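Local coordinates for protein RNA N6-adenosine-methyltransferase METTL16 (Homo sapiens, PDB 6M1U) that catalyses N6-methylation of adenosine in RNA, including U6 small nuclear RNA, and contains a vertebrate conserved region that probably helps to bind the RNA, at residues S17-P22 with F150-V155; I41-D44 with Q48-R51. One frame throughout, in Å; residues are numbered along the deposited sequence.

Two ways of holding helices in an alpha+beta domain meet in this small chain. Interaction 1 is a surface contact between the ends of two helices, 10-20 and 136-153, which lie far apart in sequence; interaction 2 is local and partly buried, joining the last turn of helix 30-44 to the edge strand 48-52 just beyond it. Their centres are about 19 Å apart. The first relies on the carbon chain of one lysine, the second on a histidine ring lodged against a helix. Helix 30-44 links them: W37 touches K19 and L152 of interaction 1, whereas L42 and T43 of the same helix form one side of interaction 2.

Interaction 1 (S17-P22 with F150-V155); sequences SLKASP and FRLVAV
K19, L152 and V155 form the whole of this contact, a worked example of a lysine that makes its contact through its carbon chain. The methylene CE of K19 is the atom that does most of the touching, and its nearest partner is a backbone carbonyl, L152 O, at 3.7 Å. Two methyl groups complete its surroundings, one from the helix and one from the tail beyond it: L152 CD2 lies 4.1 Å from K19 CE, and V155 CG2 lies 3.9 Å from the same atom. The approach to the carbonyl is by carbon, with K19 CD following at 3.9 Å from L152 O. The ammonium continues past it: K19 NZ is 5.1 Å from L152 O, too long for a hydrogen bond.

The lysine reaches across the gap because CG stands anti to the backbone N (chi1 -157°) and the chain runs nearly straight until it bends at chi4 (-56°), where NZ turns off. The backbones themselves stay well separated, K19 CA and V153 CA being 8.1 Å apart. On the partner side, helix 136-153 gives way at A154 to an inverse gamma turn, closed by a weak bond from V155 N to V153 O, which brings the V155 side chain round toward the lysine.

Farther out, W37 of helix 30-44 touches K19, A20 and L152, so one aromatic side chain bridges both helices. The CB of V153 is directed away from 17-22, and its side chain packs on V12, E15 and L16.

With CE meeting a carbonyl oxygen and two methyl groups, and no hydrogen bond or salt bridge among them, the pairing has little directional character; the positive charge is probably favoured near the carbonyl end of helix 136-153, but only as a long-range effect.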
loop_
_atom_site.group_PDB
_atom_site.type_symbol
_atom_site.label_atom_id
_atom_site.label_comp_id
_atom_site.label_asym_id
_atom_site.label_seq_id
_atom_site.Cartn_x
_atom_site.Cartn_y
_atom_site.Cartn_z
ATOM N N SER A 17 10.987 -9.010 1.729
ATOM C CA SER A 17 12.155 -8.783 2.581
ATOM C C SER A 17 13.445 -9.017 1.814
ATOM O O SER A 17 14.329 -8.149 1.782
ATOM C CB SER A 17 12.130 -9.699 3.801
ATOM O OG SER A 17 10.925 -9.594 4.522
ATOM N N LEU A 18 13.582 -10.203 1.216
ATOM C CA LEU A 18 14.755 -10.499 0.412
ATOM C C LEU A 18 15.031 -9.391 -0.596
ATOM O O LEU A 18 16.180 -8.972 -0.775
ATOM C CB LEU A 18 14.567 -11.827 -0.303
ATOM C CG LEU A 18 14.856 -13.058 0.522
ATOM C CD1 LEU A 18 14.398 -14.226 -0.300
ATOM C CD2 LEU A 18 16.327 -13.136 0.846
ATOM N N LYS A 19 13.990 -8.902 -1.271
ATOM C CA LYS A 19 14.247 -7.849 -2.242
ATOM C C LYS A 19 14.717 -6.571 -1.560
ATOM O O LYS A 19 15.542 -5.847 -2.134
ATOM C CB LYS A 19 13.013 -7.584 -3.097
ATOM C CG LYS A 19 13.379 -6.961 -4.417
ATOM C CD LYS A 19 12.163 -6.482 -5.182
ATOM C CE LYS A 19 12.456 -6.379 -6.685
ATOM N NZ LYS A 19 13.629 -5.492 -7.021
ATOM N N ALA A 20 14.241 -6.309 -0.326
ATOM C CA ALA A 20 14.624 -5.111 0.423
ATOM C C ALA A 20 16.083 -5.143 0.841
ATOM O O ALA A 20 16.722 -4.089 0.930
ATOM C CB ALA A 20 13.744 -4.945 1.661
ATOM N N SER A 21 16.615 -6.318 1.135
ATOM C CA SER A 21 18.053 -6.438 1.293
ATOM C C SER A 21 18.478 -7.872 0.988
ATOM O O SER A 21 18.388 -8.764 1.845
ATOM C CB SER A 21 18.492 -6.002 2.694
ATOM O OG SER A 21 18.197 -6.988 3.668
ATOM N N PRO A 22 18.934 -8.132 -0.236
ATOM C CA PRO A 22 19.390 -9.488 -0.555
ATOM C C PRO A 22 20.626 -9.898 0.219
ATOM O O PRO A 22 20.710 -11.048 0.653
ATOM C CB PRO A 22 19.651 -9.413 -2.064
ATOM C CG PRO A 22 19.943 -7.973 -2.319
ATOM C CD PRO A 22 19.051 -7.221 -1.388
ATOM N N PHE A 150 2.997 -7.456 -6.724
ATOM C CA PHE A 150 3.274 -8.773 -7.258
ATOM C C PHE A 150 4.206 -8.712 -8.451
ATOM O O PHE A 150 4.934 -9.670 -8.692
ATOM C CB PHE A 150 1.961 -9.501 -7.558
ATOM C CG PHE A 150 1.285 -10.024 -6.312
ATOM C CD1 PHE A 150 1.725 -11.198 -5.714
ATOM C CD2 PHE A 150 0.264 -9.300 -5.698
ATOM C CE1 PHE A 150 1.136 -11.660 -4.553
ATOM C CE2 PHE A 150 -0.338 -9.749 -4.535
ATOM C CZ PHE A 150 0.096 -10.930 -3.962
ATOM N N ARG A 151 4.274 -7.598 -9.164
ATOM C CA ARG A 151 5.363 -7.485 -10.126
ATOM C C ARG A 151 6.719 -7.579 -9.424
ATOM O O ARG A 151 7.590 -8.347 -9.850
ATOM C CB ARG A 151 5.227 -6.199 -10.941
ATOM C CG ARG A 151 4.020 -6.255 -11.849
ATOM C CD ARG A 151 4.143 -5.349 -13.054
ATOM N NE ARG A 151 4.693 -6.053 -14.210
ATOM C CZ ARG A 151 4.769 -5.530 -15.433
ATOM N NH1 ARG A 151 4.325 -4.289 -15.655
ATOM N NH2 ARG A 151 5.286 -6.247 -16.432
ATOM N N LEU A 152 6.885 -6.855 -8.308
ATOM C CA LEU A 152 8.131 -6.911 -7.542
ATOM C C LEU A 152 8.485 -8.344 -7.141
ATOM O O LEU A 152 9.657 -8.740 -7.181
ATOM C CB LEU A 152 8.019 -6.037 -6.288
ATOM C CG LEU A 152 7.906 -4.513 -6.355
ATOM C CD1 LEU A 152 7.414 -3.987 -5.011
ATOM C CD2 LEU A 152 9.233 -3.889 -6.714
ATOM N N VAL A 153 7.485 -9.141 -6.752
ATOM C CA VAL A 153 7.759 -10.487 -6.263
ATOM C C VAL A 153 8.101 -11.467 -7.388
ATOM O O VAL A 153 8.749 -12.484 -7.121
ATOM C CB VAL A 153 6.578 -10.956 -5.393
ATOM C CG1 VAL A 153 6.457 -12.466 -5.362
ATOM C CG2 VAL A 153 6.757 -10.448 -3.989
ATOM N N ALA A 154 7.735 -11.174 -8.644
ATOM C CA ALA A 154 8.258 -11.919 -9.800
ATOM C C ALA A 154 9.659 -11.408 -10.169
ATOM O O ALA A 154 9.912 -10.879 -11.251
ATOM C CB ALA A 154 7.306 -11.833 -10.984
ATOM N N VAL A 155 10.575 -11.581 -9.211
ATOM C CA VAL A 155 11.984 -11.203 -9.299
ATOM C C VAL A 155 12.760 -12.509 -9.432
ATOM O O VAL A 155 13.923 -12.618 -9.026
ATOM C CB VAL A 155 12.415 -10.372 -8.062
ATOM C CG1 VAL A 155 12.319 -11.196 -6.746
ATOM C CG2 VAL A 155 13.803 -9.715 -8.245
#

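Interaction 2 (I41-D44 with Q48-R51); sequences ILTD and QHKR
The chain carrying L42 and T43 finishes helix 30-44 and turns back within three residues, so that strand 48-52 brings H49 against the helix end, with T43 CA 6.9 Å from Q48 CA. The imidazole of H49 is the centre of the contact and meets two consecutive helix residues. L42 meets it with its CB, 3.6 Å from H49 CD2, coming at the ring obliquely. T43 offers the methyl CG2, which lies at the ring edge, close to the ring plane and nearest to H49 NE2; at this resolution the apparent closeness of that pair is best treated as doubtful in detail.

This is the meeting of a helix with an edge strand of a five-stranded antiparallel sheet. Strand 48-52 pairs with 58-67 through backbone bonds of Q48 with T64 and K50 with F62, and the alternation of the strand sends the CB of Q48 away from the helix and that of H49 toward it. A chi1 of 54° tucks CG of H49 over its own backbone, flanked by N and C, and so carries the imidazole to the helix. L42, a buried residue, also touches L61 of the neighbouring strand and I145 of helix 136-153.

T43 divides its two branches between different tasks: CG2 goes to the histidine, while OG1, at chi1 64°, hydrogen-bonds back to K40 O one turn earlier in the helix. Beyond H49, R51 reaches the same helix and forms a salt bridge from NE to E39 OE2, and E39 also touches the H49 side chain.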
loop_
_atom_site.group_PDB
_atom_site.type_symbol
_atom_site.label_atom_id
_atom_site.label_comp_id
_atom_site.label_asym_id
_atom_site.label_seq_id
_atom_site.Cartn_x
_atom_site.Cartn_y
_atom_site.Cartn_z
ATOM N N ILE A 41 6.119 2.449 -4.010
ATOM C CA ILE A 41 5.191 2.446 -5.135
ATOM C C ILE A 41 4.484 3.788 -5.255
ATOM O O ILE A 41 4.242 4.289 -6.365
ATOM C CB ILE A 41 4.186 1.295 -4.964
ATOM C CG1 ILE A 41 4.897 -0.043 -5.152
ATOM C CG2 ILE A 41 2.958 1.508 -5.877
ATOM C CD1 ILE A 41 4.169 -1.176 -4.569
ATOM N N LEU A 42 4.111 4.376 -4.115
ATOM C CA LEU A 42 3.358 5.624 -4.145
ATOM C C LEU A 42 4.248 6.772 -4.577
ATOM O O LEU A 42 3.866 7.541 -5.466
ATOM C CB LEU A 42 2.712 5.918 -2.784
ATOM C CG LEU A 42 1.654 4.886 -2.374
ATOM C CD1 LEU A 42 1.118 5.112 -0.968
ATOM C CD2 LEU A 42 0.538 4.869 -3.371
ATOM N N THR A 43 5.453 6.897 -3.982
ATOM C CA THR A 43 6.323 8.005 -4.390
ATOM C C THR A 43 6.586 7.959 -5.890
ATOM O O THR A 43 6.608 9.004 -6.543
ATOM C CB THR A 43 7.666 8.015 -3.647
ATOM O OG1 THR A 43 8.373 6.835 -3.995
ATOM C CG2 THR A 43 7.502 8.072 -2.150
ATOM N N ASP A 44 6.735 6.757 -6.456
ATOM C CA ASP A 44 6.922 6.625 -7.895
ATOM C C ASP A 44 5.748 7.209 -8.671
ATOM O O ASP A 44 5.952 7.769 -9.752
ATOM C CB ASP A 44 7.143 5.152 -8.270
ATOM C CG ASP A 44 8.496 4.605 -7.767
ATOM O OD1 ASP A 44 9.316 5.402 -7.233
ATOM O OD2 ASP A 44 8.734 3.374 -7.898
ATOM N N GLN A 48 1.416 11.897 -2.710
ATOM C CA GLN A 48 1.895 12.352 -1.413
ATOM C C GLN A 48 1.449 11.414 -0.296
ATOM O O GLN A 48 0.289 11.005 -0.237
ATOM C CB GLN A 48 1.366 13.750 -1.128
ATOM C CG GLN A 48 1.586 14.710 -2.258
ATOM C CD GLN A 48 3.009 15.171 -2.294
ATOM O OE1 GLN A 48 3.624 15.379 -1.237
ATOM N NE2 GLN A 48 3.562 15.314 -3.502
ATOM N N HIS A 49 2.357 11.105 0.624
ATOM C CA HIS A 49 1.947 10.284 1.753
ATOM C C HIS A 49 2.839 10.556 2.955
ATOM O O HIS A 49 3.987 10.964 2.808
ATOM C CB HIS A 49 2.003 8.815 1.385
ATOM C CG HIS A 49 3.328 8.395 0.857
ATOM N ND1 HIS A 49 4.325 7.881 1.661
ATOM C CD2 HIS A 49 3.834 8.429 -0.397
ATOM C CE1 HIS A 49 5.384 7.616 0.920
ATOM N NE2 HIS A 49 5.110 7.931 -0.333
ATOM N N LYS A 50 2.295 10.317 4.143
ATOM C CA LYS A 50 3.020 10.450 5.395
ATOM C C LYS A 50 2.564 9.307 6.289
ATOM O O LYS A 50 1.385 8.945 6.276
ATOM C CB LYS A 50 2.764 11.813 6.100
ATOM C CG LYS A 50 3.709 12.953 5.727
ATOM C CD LYS A 50 3.148 14.342 6.150
ATOM C CE LYS A 50 3.599 15.558 5.200
ATOM N NZ LYS A 50 2.793 16.890 5.306
ATOM N N ARG A 51 3.487 8.755 7.076
ATOM C CA ARG A 51 3.105 7.810 8.118
ATOM C C ARG A 51 2.422 8.505 9.284
ATOM O O ARG A 51 2.902 9.519 9.788
ATOM C CB ARG A 51 4.316 7.071 8.637
ATOM C CG ARG A 51 4.725 5.969 7.767
ATOM C CD ARG A 51 6.021 5.540 8.278
ATOM N NE ARG A 51 6.614 4.525 7.448
ATOM C CZ ARG A 51 7.157 3.427 7.921
ATOM N NH1 ARG A 51 7.175 3.219 9.230
ATOM N NH2 ARG A 51 7.702 2.572 7.074
#